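Local coordinates for protein TRAP-type C4-dicarboxylate:H+ symport system substrate-binding component DctP (Shewanella oneidensis, PDB 4MX6) that probably captures C4-dicarboxylates such as succinate in the periplasm and delivers them to a TRAP-type proton symporter, at residues T224-E238 and K289-L303. Numbering follows the deposited sequence.
Sequences TYSQKFYEVQSHITE and KQLILDSKLSQLVTL
I292 pushes its CG1 over one face of the Y230 ring, a CH-pi contact 4.0 Å from the centroid, while its CG2 packs on I236 CD1 and its CD1 meets T224 CG2. CG of Y230 sits between backbone N and carbonyl carbon (chi1 68°), which brings the ring against helix 260-295; E231 CG lies over the opposite face. Next to I292 in the helix, L291 lays CD1 over a face of the Y225 ring, also CH-pi. At the other end, K289 stretches out fully and its NZ forms a two-pronged salt bridge with E238 on the syn lone pairs, 2.9 Å to OE1 and 3.0 Å to OE2. With an alanine here, the K289 ammonium would probably lose its carboxylate partner. S298 OG donates to Q233 O (2.8 Å) from above the carbonyl plane, just ahead of the strand pairing. There Q299 N bonds to S234 O, I236 N to Q299 O (2.9 Å), V301 N to I236 O (2.8 Å) and E238 N to V301 O. T224 stands next to N219 and N223, which bind succinate. S234 and H235 form a classic beta bulge against A163 on antiparallel strand 160-163. Parallel pairing of 235-237 with outermost strand 299-301 completes this mixed four-stranded sheet of the TRAP-type binding-protein fold.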
ATOM      1  N   THR A 224       6.418  -2.664  -9.262  1.00  6.00           N
ATOM      2  CA  THR A 224       7.708  -2.552  -9.926  1.00  6.82           C
ATOM      3  C   THR A 224       7.567  -2.972 -11.390  1.00  6.98           C
ATOM      4  O   THR A 224       8.128  -2.323 -12.286  1.00  7.43           O
ATOM      5  CB  THR A 224       8.757  -3.402  -9.191  1.00  7.75           C
ATOM      6  OG1 THR A 224       8.892  -2.940  -7.849  1.00  9.19           O
ATOM      7  CG2 THR A 224      10.117  -3.333  -9.857  1.00  8.76           C
ATOM      8  N   TYR A 225       6.836  -4.060 -11.630  1.00  6.73           N
ATOM      9  CA  TYR A 225       6.597  -4.542 -12.986  1.00  6.91           C
ATOM     10  C   TYR A 225       5.651  -3.646 -13.776  1.00  7.14           C
ATOM     11  O   TYR A 225       5.977  -3.188 -14.872  1.00  8.20           O
ATOM     12  CB  TYR A 225       6.062  -5.980 -12.974  1.00  7.10           C
ATOM     13  CG  TYR A 225       5.729  -6.453 -14.365  1.00  7.74           C
ATOM     14  CD1 TYR A 225       6.733  -6.695 -15.285  1.00  8.96           C
ATOM     15  CD2 TYR A 225       4.416  -6.595 -14.786  1.00  8.68           C
ATOM     16  CE1 TYR A 225       6.447  -7.097 -16.578  1.00  9.98           C
ATOM     17  CE2 TYR A 225       4.110  -6.994 -16.075  1.00 10.25           C
ATOM     18  CZ  TYR A 225       5.132  -7.246 -16.971  1.00 10.87           C
ATOM     19  OH  TYR A 225       4.833  -7.645 -18.265  1.00 12.73           O
ATOM     20  N   SER A 226       4.490  -3.361 -13.195  1.00  6.56           N
ATOM     21  CA  SER A 226       3.452  -2.657 -13.940  1.00  7.18           C
ATOM     22  C   SER A 226       3.826  -1.200 -14.246  1.00  7.41           C
ATOM     23  O   SER A 226       3.379  -0.662 -15.247  1.00  9.45           O
ATOM     24  CB  SER A 226       2.088  -2.738 -13.248  1.00  7.34           C
ATOM     25  OG  SER A 226       2.121  -2.176 -11.953  1.00  6.71           O
ATOM     26  N   GLN A 227       4.658  -0.578 -13.410  1.00  7.52           N
ATOM     27  CA  GLN A 227       5.111   0.793 -13.662  1.00  8.17           C
ATOM     28  C   GLN A 227       6.484   0.860 -14.330  1.00  8.44           C
ATOM     29  O   GLN A 227       6.997   1.950 -14.576  1.00  9.13           O
ATOM     30  CB  GLN A 227       5.133   1.605 -12.357  1.00 10.20           C
ATOM     31  CG  GLN A 227       3.752   1.802 -11.723  1.00 12.08           C
ATOM     32  CD  GLN A 227       2.711   2.492 -12.620  1.00 13.62           C
ATOM     33  OE1 GLN A 227       3.030   3.213 -13.572  1.00 15.78           O
ATOM     34  NE2 GLN A 227       1.461   2.277 -12.305  1.00 13.45           N
ATOM     35  N   LYS A 228       7.090  -0.300 -14.586  1.00  8.55           N
ATOM     36  CA  LYS A 228       8.372  -0.406 -15.303  1.00  8.39           C
ATOM     37  C   LYS A 228       9.537   0.203 -14.534  1.00  7.95           C
ATOM     38  O   LYS A 228      10.530   0.624 -15.137  1.00  8.96           O
ATOM     39  CB  LYS A 228       8.290   0.167 -16.731  1.00 10.41           C
ATOM     40  CG  LYS A 228       7.150  -0.417 -17.546  1.00 13.05           C
ATOM     41  CD  LYS A 228       7.208  -1.922 -17.640  1.00 16.38           C
ATOM     42  CE  LYS A 228       5.860  -2.514 -18.015  1.00 18.22           C
ATOM     43  NZ  LYS A 228       5.790  -3.963 -17.714  1.00 18.68           N
ATOM     44  N   PHE A 229       9.455   0.208 -13.212  1.00  8.07           N
ATOM     45  CA  PHE A 229      10.569   0.708 -12.422  1.00  7.68           C
ATOM     46  C   PHE A 229      11.839  -0.109 -12.710  1.00  8.12           C
ATOM     47  O   PHE A 229      12.946   0.418 -12.640  1.00  8.94           O
ATOM     48  CB  PHE A 229      10.285   0.659 -10.915  1.00  8.43           C
ATOM     49  CG  PHE A 229       9.101   1.494 -10.444  1.00  8.22           C
ATOM     50  CD1 PHE A 229       8.591   2.561 -11.173  1.00  9.09           C
ATOM     51  CD2 PHE A 229       8.510   1.187  -9.225  1.00  9.10           C
ATOM     52  CE1 PHE A 229       7.505   3.290 -10.686  1.00  9.73           C
ATOM     53  CE2 PHE A 229       7.456   1.902  -8.740  1.00 10.19           C
ATOM     54  CZ  PHE A 229       6.942   2.950  -9.465  1.00 10.19           C
ATOM     55  N   TYR A 230      11.666  -1.393 -13.015  1.00  8.58           N
ATOM     56  CA  TYR A 230      12.806  -2.268 -13.273  1.00  9.11           C
ATOM     57  C   TYR A 230      13.561  -1.892 -14.553  1.00  9.49           C
ATOM     58  O   TYR A 230      14.687  -2.341 -14.747  1.00 10.81           O
ATOM     59  CB  TYR A 230      12.374  -3.740 -13.325  1.00  9.75           C
ATOM     60  CG  TYR A 230      11.507  -4.104 -14.518  1.00  9.98           C
ATOM     61  CD1 TYR A 230      10.150  -3.825 -14.531  1.00 10.11           C
ATOM     62  CD2 TYR A 230      12.045  -4.729 -15.637  1.00 11.15           C
ATOM     63  CE1 TYR A 230       9.349  -4.165 -15.618  1.00 10.58           C
ATOM     64  CE2 TYR A 230      11.254  -5.063 -16.726  1.00 11.85           C
ATOM     65  CZ  TYR A 230       9.909  -4.769 -16.719  1.00 12.05           C
ATOM     66  OH  TYR A 230       9.095  -5.109 -17.788  1.00 14.33           O
ATOM     67  N   GLU A 231      12.953  -1.091 -15.434  1.00  8.47           N
ATOM     68  CA  GLU A 231      13.629  -0.655 -16.657  1.00  9.64           C
ATOM     69  C   GLU A 231      14.558   0.533 -16.410  1.00  9.53           C
ATOM     70  O   GLU A 231      15.336   0.890 -17.298  1.00 10.84           O
ATOM     71  CB  GLU A 231      12.607  -0.314 -17.742  1.00 11.03           C
ATOM     72  CG  GLU A 231      11.781  -1.523 -18.165  1.00 13.84           C
ATOM     73  CD  GLU A 231      10.830  -1.258 -19.324  1.00 18.20           C
ATOM     74  OE1 GLU A 231      10.682  -0.098 -19.752  1.00 20.11           O
ATOM     75  OE2 GLU A 231      10.207  -2.230 -19.787  1.00 21.29           O
ATOM     76  N   VAL A 232      14.510   1.114 -15.214  1.00  9.08           N
ATOM     77  CA  VAL A 232      15.298   2.308 -14.902  1.00  9.44           C
ATOM     78  C   VAL A 232      16.021   2.173 -13.558  1.00  9.22           C
ATOM     79  O   VAL A 232      16.463   3.163 -12.966  1.00  9.41           O
ATOM     80  CB  VAL A 232      14.423   3.585 -14.938  1.00 10.12           C
ATOM     81  CG1 VAL A 232      14.067   3.931 -16.373  1.00 10.73           C
ATOM     82  CG2 VAL A 232      13.184   3.427 -14.087  1.00 10.85           C
ATOM     83  N   GLN A 233      16.172   0.929 -13.120  1.00  9.39           N
ATOM     84  CA  GLN A 233      16.906   0.595 -11.897  1.00  9.59           C
ATOM     85  C   GLN A 233      17.749  -0.637 -12.189  1.00 10.67           C
ATOM     86  O   GLN A 233      17.205  -1.656 -12.603  1.00 11.34           O
ATOM     87  CB  GLN A 233      15.942   0.295 -10.744  1.00  9.19           C
ATOM     88  CG  GLN A 233      15.091   1.476 -10.348  1.00  9.34           C
ATOM     89  CD  GLN A 233      15.819   2.385  -9.380  1.00  9.57           C
ATOM     90  OE1 GLN A 233      15.645   2.272  -8.175  1.00  9.74           O
ATOM     91  NE2 GLN A 233      16.619   3.297  -9.896  1.00  9.47           N
ATOM     92  N   SER A 234      19.057  -0.577 -11.961  1.00 10.31           N
ATOM     93  CA  SER A 234      19.906  -1.706 -12.315  1.00 10.77           C
ATOM     94  C   SER A 234      19.825  -2.896 -11.350  1.00 10.25           C
ATOM     95  O   SER A 234      20.183  -4.013 -11.743  1.00 11.22           O
ATOM     96  CB  SER A 234      21.372  -1.270 -12.482  1.00 11.46           C
ATOM     97  OG  SER A 234      21.907  -0.815 -11.254  1.00 12.80           O
ATOM     98  N   HIS A 235      19.384  -2.672 -10.108  1.00  9.64           N
ATOM     99  CA  HIS A 235      19.410  -3.714  -9.080  1.00  9.98           C
ATOM    100  C   HIS A 235      18.179  -3.694  -8.205  1.00  9.20           C
ATOM    101  O   HIS A 235      17.770  -2.640  -7.723  1.00  9.33           O
ATOM    102  CB  HIS A 235      20.625  -3.517  -8.189  1.00 10.40           C
ATOM    103  CG  HIS A 235      21.906  -3.861  -8.858  1.00 11.47           C
ATOM    104  ND1 HIS A 235      22.612  -2.974  -9.644  1.00 12.09           N
ATOM    105  CD2 HIS A 235      22.595  -5.024  -8.884  1.00 12.18           C
ATOM    106  CE1 HIS A 235      23.686  -3.577 -10.117  1.00 12.66           C
ATOM    107  NE2 HIS A 235      23.695  -4.822  -9.674  1.00 13.37           N
ATOM    108  N   ILE A 236      17.598  -4.869  -7.990  1.00  8.94           N
ATOM    109  CA  ILE A 236      16.451  -5.026  -7.094  1.00  9.27           C
ATOM    110  C   ILE A 236      16.881  -5.956  -5.981  1.00  9.23           C
ATOM    111  O   ILE A 236      17.312  -7.076  -6.237  1.00 10.21           O
ATOM    112  CB  ILE A 236      15.234  -5.636  -7.823  1.00 10.66           C
ATOM    113  CG1 ILE A 236      14.882  -4.798  -9.042  1.00 12.56           C
ATOM    114  CG2 ILE A 236      14.040  -5.788  -6.866  1.00 10.26           C
ATOM    115  CD1 ILE A 236      13.804  -5.407  -9.920  1.00 13.97           C
ATOM    116  N   THR A 237      16.781  -5.488  -4.748  1.00  8.67           N
ATOM    117  CA  THR A 237      17.185  -6.265  -3.596  1.00  8.71           C
ATOM    118  C   THR A 237      15.926  -6.815  -2.918  1.00  8.37           C
ATOM    119  O   THR A 237      15.028  -6.059  -2.533  1.00  8.58           O
ATOM    120  CB  THR A 237      18.022  -5.399  -2.646  1.00 10.01           C
ATOM    121  OG1 THR A 237      19.211  -4.953  -3.320  1.00 10.41           O
ATOM    122  CG2 THR A 237      18.443  -6.186  -1.429  1.00 10.60           C
ATOM    123  N   GLU A 238      15.842  -8.139  -2.847  1.00  8.86           N
ATOM    124  CA  GLU A 238      14.678  -8.824  -2.288  1.00  9.62           C
ATOM    125  C   GLU A 238      14.762  -8.827  -0.765  1.00  9.08           C
ATOM    126  O   GLU A 238      15.141  -9.806  -0.135  1.00 10.38           O
ATOM    127  CB  GLU A 238      14.567 -10.238  -2.857  1.00 11.22           C
ATOM    128  CG  GLU A 238      13.259 -10.946  -2.510  1.00 13.96           C
ATOM    129  CD  GLU A 238      13.007 -12.176  -3.384  1.00 17.76           C
ATOM    130  OE1 GLU A 238      13.891 -12.549  -4.170  1.00 19.64           O
ATOM    131  OE2 GLU A 238      11.919 -12.774  -3.297  1.00 20.07           O
ATOM    132  N   LYS A 289       7.414 -10.948 -10.309  1.00  8.41           N
ATOM    133  CA  LYS A 289       8.820 -11.196 -10.039  1.00  8.59           C
ATOM    134  C   LYS A 289       9.433 -11.964 -11.217  1.00  8.69           C
ATOM    135  O   LYS A 289      10.498 -11.606 -11.728  1.00  9.50           O
ATOM    136  CB  LYS A 289       9.010 -11.986  -8.742  1.00  9.50           C
ATOM    137  CG  LYS A 289      10.470 -12.337  -8.472  1.00 10.83           C
ATOM    138  CD  LYS A 289      10.652 -13.110  -7.180  1.00 12.73           C
ATOM    139  CE  LYS A 289      12.105 -13.481  -6.989  1.00 14.74           C
ATOM    140  NZ  LYS A 289      12.276 -14.333  -5.781  1.00 15.69           N
ATOM    141  N   GLN A 290       8.771 -13.030 -11.657  1.00  9.65           N
ATOM    142  CA  GLN A 290       9.292 -13.826 -12.769  1.00 10.85           C
ATOM    143  C   GLN A 290       9.381 -13.032 -14.074  1.00 10.18           C
ATOM    144  O   GLN A 290      10.361 -13.168 -14.801  1.00 11.00           O
ATOM    145  CB  GLN A 290       8.462 -15.092 -12.970  1.00 13.23           C
ATOM    146  CG  GLN A 290       9.095 -16.077 -13.940  1.00 16.42           C
ATOM    147  CD  GLN A 290      10.470 -16.536 -13.479  1.00 18.68           C
ATOM    148  OE1 GLN A 290      10.641 -16.981 -12.344  1.00 19.95           O
ATOM    149  NE2 GLN A 290      11.454 -16.417 -14.353  1.00 20.00           N
ATOM    150  N   LEU A 291       8.384 -12.204 -14.371  1.00  9.64           N
ATOM    151  CA  LEU A 291       8.447 -11.403 -15.592  1.00  9.72           C
ATOM    152  C   LEU A 291       9.613 -10.418 -15.560  1.00  9.83           C
ATOM    153  O   LEU A 291      10.264 -10.190 -16.579  1.00 11.03           O
ATOM    154  CB  LEU A 291       7.135 -10.662 -15.822  1.00  9.77           C
ATOM    155  CG  LEU A 291       5.955 -11.572 -16.200  1.00 11.23           C
ATOM    156  CD1 LEU A 291       4.658 -10.793 -16.215  1.00 12.02           C
ATOM    157  CD2 LEU A 291       6.155 -12.257 -17.551  1.00 13.33           C
ATOM    158  N   ILE A 292       9.887  -9.843 -14.391  1.00  9.58           N
ATOM    159  CA  ILE A 292      11.040  -8.956 -14.252  1.00  9.64           C
ATOM    160  C   ILE A 292      12.341  -9.724 -14.492  1.00 11.03           C
ATOM    161  O   ILE A 292      13.222  -9.276 -15.230  1.00 12.01           O
ATOM    162  CB  ILE A 292      11.040  -8.261 -12.886  1.00  9.57           C
ATOM    163  CG1 ILE A 292       9.894  -7.248 -12.835  1.00  9.68           C
ATOM    164  CG2 ILE A 292      12.381  -7.567 -12.631  1.00 10.05           C
ATOM    165  CD1 ILE A 292       9.598  -6.741 -11.445  1.00 11.17           C
ATOM    166  N   LEU A 293      12.459 -10.899 -13.893  1.00 12.05           N
ATOM    167  CA  LEU A 293      13.636 -11.727 -14.122  1.00 14.21           C
ATOM    168  C   LEU A 293      13.774 -12.081 -15.611  1.00 15.26           C
ATOM    169  O   LEU A 293      14.877 -12.004 -16.175  1.00 16.12           O
ATOM    170  CB  LEU A 293      13.575 -12.985 -13.255  1.00 15.50           C
ATOM    171  CG  LEU A 293      13.603 -12.741 -11.743  1.00 18.03           C
ATOM    172  CD1 LEU A 293      13.634 -14.068 -11.002  1.00 18.89           C
ATOM    173  CD2 LEU A 293      14.760 -11.841 -11.304  1.00 20.22           C
ATOM    174  N   ASP A 294      12.662 -12.458 -16.244  1.00 16.01           N
ATOM    175  CA  ASP A 294      12.679 -12.838 -17.662  1.00 17.30           C
ATOM    176  C   ASP A 294      13.258 -11.725 -18.538  1.00 17.90           C
ATOM    177  O   ASP A 294      13.875 -11.993 -19.568  1.00 18.92           O
ATOM    178  CB  ASP A 294      11.263 -13.143 -18.176  1.00 18.98           C
ATOM    179  CG  ASP A 294      10.684 -14.433 -17.628  1.00 21.00           C
ATOM    180  OD1 ASP A 294      11.434 -15.261 -17.070  1.00 21.08           O
ATOM    181  OD2 ASP A 294       9.452 -14.614 -17.768  1.00 22.06           O
ATOM    182  N   SER A 295      13.028 -10.473 -18.153  1.00 16.94           N
ATOM    183  CA  SER A 295      13.448  -9.335 -18.973  1.00 16.35           C
ATOM    184  C   SER A 295      14.961  -9.189 -19.047  1.00 16.38           C
ATOM    185  O   SER A 295      15.484  -8.618 -20.004  1.00 17.55           O
ATOM    186  CB  SER A 295      12.861  -8.036 -18.423  1.00 15.60           C
ATOM    187  OG  SER A 295      13.580  -7.583 -17.284  1.00 14.40           O
ATOM    188  N   LYS A 296      15.655  -9.691 -18.031  1.00 16.31           N
ATOM    189  CA  LYS A 296      17.106  -9.550 -17.909  1.00 17.59           C
ATOM    190  C   LYS A 296      17.572  -8.088 -17.807  1.00 16.77           C
ATOM    191  O   LYS A 296      18.746  -7.807 -18.016  1.00 17.97           O
ATOM    192  CB  LYS A 296      17.819 -10.303 -19.051  1.00 20.19           C
ATOM    193  CG  LYS A 296      17.549 -11.811 -18.985  1.00 22.85           C
ATOM    194  CD  LYS A 296      18.109 -12.599 -20.161  1.00 26.04           C
ATOM    195  CE  LYS A 296      17.462 -13.987 -20.235  1.00 28.26           C
ATOM    196  NZ  LYS A 296      17.324 -14.483 -21.634  1.00 29.47           N
ATOM    197  N   LEU A 297      16.674  -7.168 -17.460  1.00 15.06           N
ATOM    198  CA  LEU A 297      17.020  -5.747 -17.413  1.00 14.65           C
ATOM    199  C   LEU A 297      17.503  -5.273 -16.058  1.00 14.44           C
ATOM    200  O   LEU A 297      18.119  -4.221 -15.944  1.00 16.13           O
ATOM    201  CB  LEU A 297      15.836  -4.889 -17.842  1.00 14.88           C
ATOM    202  CG  LEU A 297      15.429  -5.032 -19.314  1.00 15.37           C
ATOM    203  CD1 LEU A 297      14.218  -4.155 -19.631  1.00 16.44           C
ATOM    204  CD2 LEU A 297      16.587  -4.690 -20.230  1.00 15.46           C
ATOM    205  N   SER A 298      17.207  -6.041 -15.022  1.00 13.84           N
ATOM    206  CA  SER A 298      17.567  -5.641 -13.677  1.00 14.61           C
ATOM    207  C   SER A 298      18.026  -6.854 -12.891  1.00 15.54           C
ATOM    208  O   SER A 298      17.420  -7.928 -12.961  1.00 17.96           O
ATOM    209  CB  SER A 298      16.380  -4.965 -12.989  1.00 15.26           C
ATOM    210  OG  SER A 298      16.776  -4.341 -11.781  1.00 15.65           O
ATOM    211  N   GLN A 299      19.105  -6.681 -12.144  1.00 13.99           N
ATOM    212  CA  GLN A 299      19.712  -7.793 -11.430  1.00 14.45           C
ATOM    213  C   GLN A 299      19.071  -7.984 -10.073  1.00 12.79           C
ATOM    214  O   GLN A 299      19.024  -7.060  -9.273  1.00 12.58           O
ATOM    215  CB  GLN A 299      21.202  -7.537 -11.221  1.00 17.53           C
ATOM    216  CG  GLN A 299      22.037  -7.494 -12.478  1.00 22.29           C
ATOM    217  CD  GLN A 299      23.423  -8.070 -12.246  1.00 26.28           C
ATOM    218  OE1 GLN A 299      23.563  -9.185 -11.737  1.00 27.80           O
ATOM    219  NE2 GLN A 299      24.450  -7.313 -12.600  1.00 28.32           N
ATOM    220  N   LEU A 300      18.632  -9.207  -9.807  1.00 13.40           N
ATOM    221  CA  LEU A 300      18.112  -9.589  -8.507  1.00 14.18           C
ATOM    222  C   LEU A 300      19.245  -9.790  -7.499  1.00 14.76           C
ATOM    223  O   LEU A 300      20.220 -10.492  -7.770  1.00 17.10           O
ATOM    224  CB  LEU A 300      17.326 -10.888  -8.632  1.00 15.84           C
ATOM    225  CG  LEU A 300      16.875 -11.429  -7.281  1.00 17.07           C
ATOM    226  CD1 LEU A 300      15.770 -10.543  -6.745  1.00 17.84           C
ATOM    227  CD2 LEU A 300      16.434 -12.887  -7.397  1.00 17.88           C
ATOM    228  N   VAL A 301      19.087  -9.196  -6.323  1.00 13.57           N
ATOM    229  CA  VAL A 301      20.050  -9.285  -5.233  1.00 13.94           C
ATOM    230  C   VAL A 301      19.322  -9.966  -4.077  1.00 13.62           C
ATOM    231  O   VAL A 301      18.252  -9.528  -3.662  1.00 13.86           O
ATOM    232  CB  VAL A 301      20.528  -7.871  -4.798  1.00 14.68           C
ATOM    233  CG1 VAL A 301      21.465  -7.951  -3.624  1.00 14.99           C
ATOM    234  CG2 VAL A 301      21.200  -7.144  -5.968  1.00 16.26           C
ATOM    235  N   THR A 302      19.888 -11.063  -3.598  1.00 13.96           N
ATOM    236  CA  THR A 302      19.316 -11.841  -2.512  1.00 15.35           C
ATOM    237  C   THR A 302      20.109 -11.544  -1.242  1.00 15.22           C
ATOM    238  O   THR A 302      21.293 -11.269  -1.320  1.00 17.66           O
ATOM    239  CB  THR A 302      19.386 -13.352  -2.873  1.00 19.17           C
ATOM    240  OG1 THR A 302      18.503 -13.613  -3.976  1.00 21.41           O
ATOM    241  CG2 THR A 302      19.013 -14.231  -1.705  1.00 20.83           C
ATOM    242  N   LEU A 303      19.458 -11.578  -0.082  1.00 14.00           N
ATOM    243  CA  LEU A 303      20.131 -11.353   1.201  1.00 13.91           C
ATOM    244  C   LEU A 303      20.386 -12.669   1.911  1.00 15.05           C
ATOM    245  O   LEU A 303      19.485 -13.498   2.025  1.00 16.11           O
ATOM    246  CB  LEU A 303      19.279 -10.488   2.125  1.00 13.38           C
ATOM    247  CG  LEU A 303      18.912  -9.093   1.626  1.00 12.91           C
ATOM    248  CD1 LEU A 303      18.136  -8.328   2.698  1.00 12.62           C
ATOM    249  CD2 LEU A 303      20.145  -8.322   1.209  1.00 14.18           C
TER
HETATM  250  O   HOH W   1      17.060  -1.729 -15.872  1.00 19.66           O
HETATM  251  O   HOH W   2      16.607 -12.026  -0.121  1.00 17.47           O